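Local coordinates for protein cysteine desulfurase (Stenotrophomonas maltophilia, PDB 6WCI) that probably takes sulfur from L-cysteine with the help of pyridoxal 5'-phosphate, passing it to a sulfur carrier and leaving L-alanine, at residues Ser112-Ala117 and Phe239-Gly244; Thr251-Leu256 and Ala301-Leu306. All coordinates share one frame; numbering follows the deposited sequence.

Contact 1 of 2, residues Ser112-Ala117 and Phe239-Gly244; sequences SGTTFA and FYAITG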
# COMPACT_ATOMS: atom_id res chain seq x y z
N SER B 112 1.62 -3.93 -1.87
CA SER B 112 0.35 -3.26 -2.16
C SER B 112 -0.31 -3.74 -3.45
O SER B 112 -1.36 -3.20 -3.81
CB SER B 112 0.56 -1.74 -2.23
OG SER B 112 1.47 -1.41 -3.25
N GLY B 113 0.25 -4.73 -4.12
CA GLY B 113 -0.31 -5.25 -5.35
C GLY B 113 0.77 -5.86 -6.22
O GLY B 113 1.97 -5.82 -5.92
N THR B 114 0.33 -6.46 -7.34
CA THR B 114 1.27 -7.01 -8.31
C THR B 114 2.26 -5.95 -8.77
O THR B 114 3.46 -6.22 -8.91
CB THR B 114 0.51 -7.57 -9.51
OG1 THR B 114 -0.00 -8.87 -9.19
CG2 THR B 114 1.42 -7.67 -10.74
N THR B 115 1.76 -4.74 -9.03
CA THR B 115 2.60 -3.69 -9.57
C THR B 115 3.82 -3.45 -8.68
O THR B 115 4.96 -3.41 -9.16
CB THR B 115 1.78 -2.41 -9.73
OG1 THR B 115 0.65 -2.66 -10.56
CG2 THR B 115 2.63 -1.32 -10.36
N PHE B 116 3.59 -3.32 -7.37
CA PHE B 116 4.72 -3.16 -6.45
C PHE B 116 5.61 -4.39 -6.46
O PHE B 116 6.85 -4.27 -6.46
CB PHE B 116 4.22 -2.87 -5.03
CG PHE B 116 5.32 -2.48 -4.08
CD1 PHE B 116 6.22 -3.43 -3.60
CD2 PHE B 116 5.47 -1.17 -3.67
CE1 PHE B 116 7.24 -3.07 -2.74
CE2 PHE B 116 6.49 -0.81 -2.80
CZ PHE B 116 7.38 -1.75 -2.34
N ALA B 117 5.01 -5.58 -6.41
CA ALA B 117 5.79 -6.82 -6.44
C ALA B 117 6.78 -6.85 -7.61
O ALA B 117 7.95 -7.20 -7.43
CB ALA B 117 4.84 -8.02 -6.53
N PHE B 239 10.50 -15.72 -9.54
CA PHE B 239 9.68 -14.70 -8.90
C PHE B 239 8.25 -14.85 -9.40
O PHE B 239 8.05 -14.97 -10.60
CB PHE B 239 10.12 -13.28 -9.25
CG PHE B 239 11.53 -12.94 -8.84
CD1 PHE B 239 11.79 -12.42 -7.58
CD2 PHE B 239 12.57 -13.08 -9.73
CE1 PHE B 239 13.09 -12.09 -7.21
CE2 PHE B 239 13.87 -12.75 -9.37
CZ PHE B 239 14.13 -12.25 -8.10
N TYR B 240 7.27 -14.74 -8.49
CA TYR B 240 5.85 -14.86 -8.83
C TYR B 240 5.06 -13.79 -8.07
O TYR B 240 5.18 -13.70 -6.85
CB TYR B 240 5.34 -16.26 -8.51
CG TYR B 240 3.99 -16.63 -9.09
CD1 TYR B 240 2.81 -16.26 -8.47
CD2 TYR B 240 3.90 -17.38 -10.26
CE1 TYR B 240 1.56 -16.63 -9.01
CE2 TYR B 240 2.67 -17.74 -10.80
CZ TYR B 240 1.51 -17.36 -10.18
OH TYR B 240 0.30 -17.74 -10.73
N ALA B 241 4.29 -12.99 -8.80
CA ALA B 241 3.59 -11.83 -8.26
C ALA B 241 2.07 -12.00 -8.35
O ALA B 241 1.55 -12.40 -9.39
CB ALA B 241 3.99 -10.56 -9.02
N ILE B 242 1.35 -11.67 -7.27
CA ILE B 242 -0.10 -11.73 -7.25
C ILE B 242 -0.65 -10.43 -6.68
O ILE B 242 0.08 -9.64 -6.07
CB ILE B 242 -0.64 -12.94 -6.44
CG1 ILE B 242 -0.18 -12.84 -4.99
CG2 ILE B 242 -0.19 -14.25 -7.07
CD1 ILE B 242 -0.87 -13.81 -4.05
N THR B 243 -1.95 -10.21 -6.87
CA THR B 243 -2.56 -9.00 -6.35
C THR B 243 -3.88 -9.33 -5.66
O THR B 243 -4.67 -10.15 -6.13
CB THR B 243 -2.72 -7.93 -7.46
OG1 THR B 243 -2.94 -6.65 -6.86
CG2 THR B 243 -3.85 -8.26 -8.41
N GLY B 244 -4.09 -8.69 -4.50
CA GLY B 244 -5.14 -9.15 -3.61
C GLY B 244 -6.55 -8.84 -4.04
O GLY B 244 -7.46 -9.63 -3.80

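Contact 2 of 2, residues Thr251-Leu256 and Ala301-Leu306; sequences TGTGAL and AGFIGL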
# COMPACT_ATOMS: atom_id res chain seq x y z
N THR B 251 -8.38 -4.05 -1.33
CA THR B 251 -7.49 -3.29 -2.18
C THR B 251 -6.19 -2.99 -1.42
O THR B 251 -6.10 -3.13 -0.19
CB THR B 251 -8.17 -2.00 -2.64
OG1 THR B 251 -8.52 -1.22 -1.49
CG2 THR B 251 -9.48 -2.30 -3.45
N GLY B 252 -5.16 -2.61 -2.17
CA GLY B 252 -3.86 -2.33 -1.58
C GLY B 252 -3.15 -3.54 -1.00
O GLY B 252 -2.35 -3.39 -0.07
N THR B 253 -3.41 -4.74 -1.53
CA THR B 253 -2.79 -5.97 -1.05
C THR B 253 -2.28 -6.78 -2.23
O THR B 253 -2.72 -6.60 -3.37
CB THR B 253 -3.78 -6.83 -0.23
OG1 THR B 253 -4.88 -7.19 -1.07
CG2 THR B 253 -4.31 -6.09 0.97
N GLY B 254 -1.36 -7.68 -1.95
CA GLY B 254 -0.68 -8.45 -2.97
C GLY B 254 0.59 -9.04 -2.40
O GLY B 254 0.90 -8.87 -1.22
N ALA B 255 1.31 -9.78 -3.24
CA ALA B 255 2.48 -10.43 -2.68
C ALA B 255 3.49 -10.74 -3.78
O ALA B 255 3.13 -10.89 -4.95
CB ALA B 255 2.11 -11.70 -1.92
N LEU B 256 4.75 -10.84 -3.37
CA LEU B 256 5.82 -11.34 -4.23
C LEU B 256 6.42 -12.59 -3.59
O LEU B 256 6.91 -12.52 -2.46
CB LEU B 256 6.91 -10.28 -4.44
CG LEU B 256 8.15 -10.74 -5.22
CD1 LEU B 256 7.81 -10.92 -6.71
CD2 LEU B 256 9.37 -9.80 -5.03
N ALA B 301 -5.02 -4.01 7.97
CA ALA B 301 -6.41 -4.39 7.76
C ALA B 301 -6.57 -5.11 6.44
O ALA B 301 -7.20 -6.17 6.36
CB ALA B 301 -7.31 -3.16 7.82
N GLY B 302 -5.98 -4.55 5.38
CA GLY B 302 -6.07 -5.17 4.08
C GLY B 302 -5.54 -6.59 4.07
O GLY B 302 -6.15 -7.49 3.49
N PHE B 303 -4.39 -6.82 4.72
CA PHE B 303 -3.83 -8.17 4.68
C PHE B 303 -4.57 -9.14 5.59
O PHE B 303 -4.66 -10.33 5.27
CB PHE B 303 -2.33 -8.13 4.99
CG PHE B 303 -1.53 -7.79 3.78
CD1 PHE B 303 -1.34 -8.74 2.78
CD2 PHE B 303 -1.05 -6.50 3.58
CE1 PHE B 303 -0.65 -8.43 1.63
CE2 PHE B 303 -0.37 -6.19 2.42
CZ PHE B 303 -0.16 -7.16 1.45
N ILE B 304 -5.13 -8.67 6.71
CA ILE B 304 -6.02 -9.54 7.48
C ILE B 304 -7.20 -10.00 6.61
O ILE B 304 -7.57 -11.18 6.63
CB ILE B 304 -6.50 -8.83 8.75
CG1 ILE B 304 -5.34 -8.72 9.74
CG2 ILE B 304 -7.70 -9.56 9.38
CD1 ILE B 304 -5.75 -7.97 10.98
N GLY B 305 -7.78 -9.08 5.84
CA GLY B 305 -8.84 -9.47 4.93
C GLY B 305 -8.36 -10.37 3.80
O GLY B 305 -9.08 -11.26 3.37
N LEU B 306 -7.14 -10.14 3.31
CA LEU B 306 -6.62 -10.98 2.24
C LEU B 306 -6.41 -12.41 2.73
O LEU B 306 -6.68 -13.37 2.00
CB LEU B 306 -5.32 -10.41 1.65
CG LEU B 306 -4.75 -11.24 0.47
CD1 LEU B 306 -5.78 -11.32 -0.69
CD2 LEU B 306 -3.39 -10.77 -0.05

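Contact 1 of 2, residues Ser112-Ala117 and Phe239-Gly244
T114 and T243 make the polar part of this contact. The backbone N of T114 gives a weak hydrogen bond to T243 OG1, 3.3 Å long with an angle of 155° at the hydrogen. T243 turns its hydroxyl opposite its own backbone N (chi1 -163°), which carries OG1 toward the start of the helix; there it also bonds the phosphate oxygen OP1 of the cofactor-bearing residue at position 246. T115, one residue further on, bonds OP3 of the same phosphate through OG1. The first turn of helix 114-126 thus meets the phosphate through the T115 hydroxyl, and the helix start would probably favour its negative charge. This is the phosphate-binding corner of a fold type I pyridoxal-phosphate enzyme: helix 114-126 leaves the edge strand 108-111 and lies over the large mixed sheet, reaching past strand 254-258 to strand 239-243.

Close van der Waals contacts accompany that bond. G113, at the N-cap position, has no side chain, and its CA comes to 3.3 Å from T243 OG1. T114 OG1 stands above the plane of the peptide joining I242 and T243, 3.0 Å from I242 C, and makes no hydrogen bond to that peptide; its hydrogen-bond partner is S222 OG. T243 CB lies 3.4 Å from T114 OG1.

Apolar contact takes over one turn along the helix. The CB methyl of A117 rests against the flank of the A241 methyl, CB to CB at 3.7 Å, and T114 CG2 borders A241 CB at 4.2 Å. Two small residues facing each other let the helix lie close on the strand. A117 also touches L256 and C111, while F116 packs on L270 of the second subunit.

Contact 2 of 2, residues Thr251-Leu256 and Ala301-Leu306
The ring of F303 has T253 CG2 on one face and G254 O at its edge. The methyl sits almost exactly over the ring centre, 4.1 Å from the centroid and 5° off the normal, a CH-pi contact. G254 O lies in the ring plane at 3.3 Å from both F303 CE1 and CZ, where the slightly positive ring hydrogens would suit a carbonyl oxygen. G252 O approaches F303 CE2 obliquely at 4.2 Å. No hydrogen bond crosses between the two segments; the contact rests on the CH-pi and van der Waals approaches.

T253 carries most of the contact from its side. With chi1 at 60°, its CG2 is opposite the carbonyl carbon and points into the corner between ring and helix, where it is 3.4 Å from G302 C. G302 has no side chain, which leaves room for the T253 methyl and lets the CA atoms of G302 and T253 approach to 6.1 Å. The hydroxyl of T253 is engaged by P250 O. On the other flank L306 CD2 touches T253 CB at 4.0 Å, the two side chains running past each other in opposite directions.

N299, just before the helix, binds G252 O through ND2 and G302 N through OD1, tying the loop to the first turn. T251 OG1 accepts a hydrogen bond from A301 N of the second subunit, and A301 N gives the matching one to T251 OG1 of that subunit, so this corner belongs to the dimer interface. Helix 300-316 lies across the start of strand 254-258, which enters the large sheet of this class-V aminotransferase-like fold between strands 108-111 and 239-243; helix 81-101 packs beside both, Y90 against F303 and L97 against A255 and L306.

Both contacts are buried and touch the second subunit, but contact 1 lies deeper, its centre about 7 Å from the centre of the chain, against about 13 Å for the centre of contact 2. They share the large sheet: strands 239-243 and 254-258 are antiparallel neighbours, joined by probable hydrogen bonds from I242 N to A255 O (3.0 Å) and from G244 N to T253 O (2.7 Å). L306 of contact 2 reaches G244 as well. Contact 1 brings a helix start to the strand end that holds the cofactor phosphate, with hydroxyls and a weak hydrogen bond. Contact 2 is chiefly apolar, methyls and a ring against backbone, where polar bonding runs to N299, P250 and the second subunit.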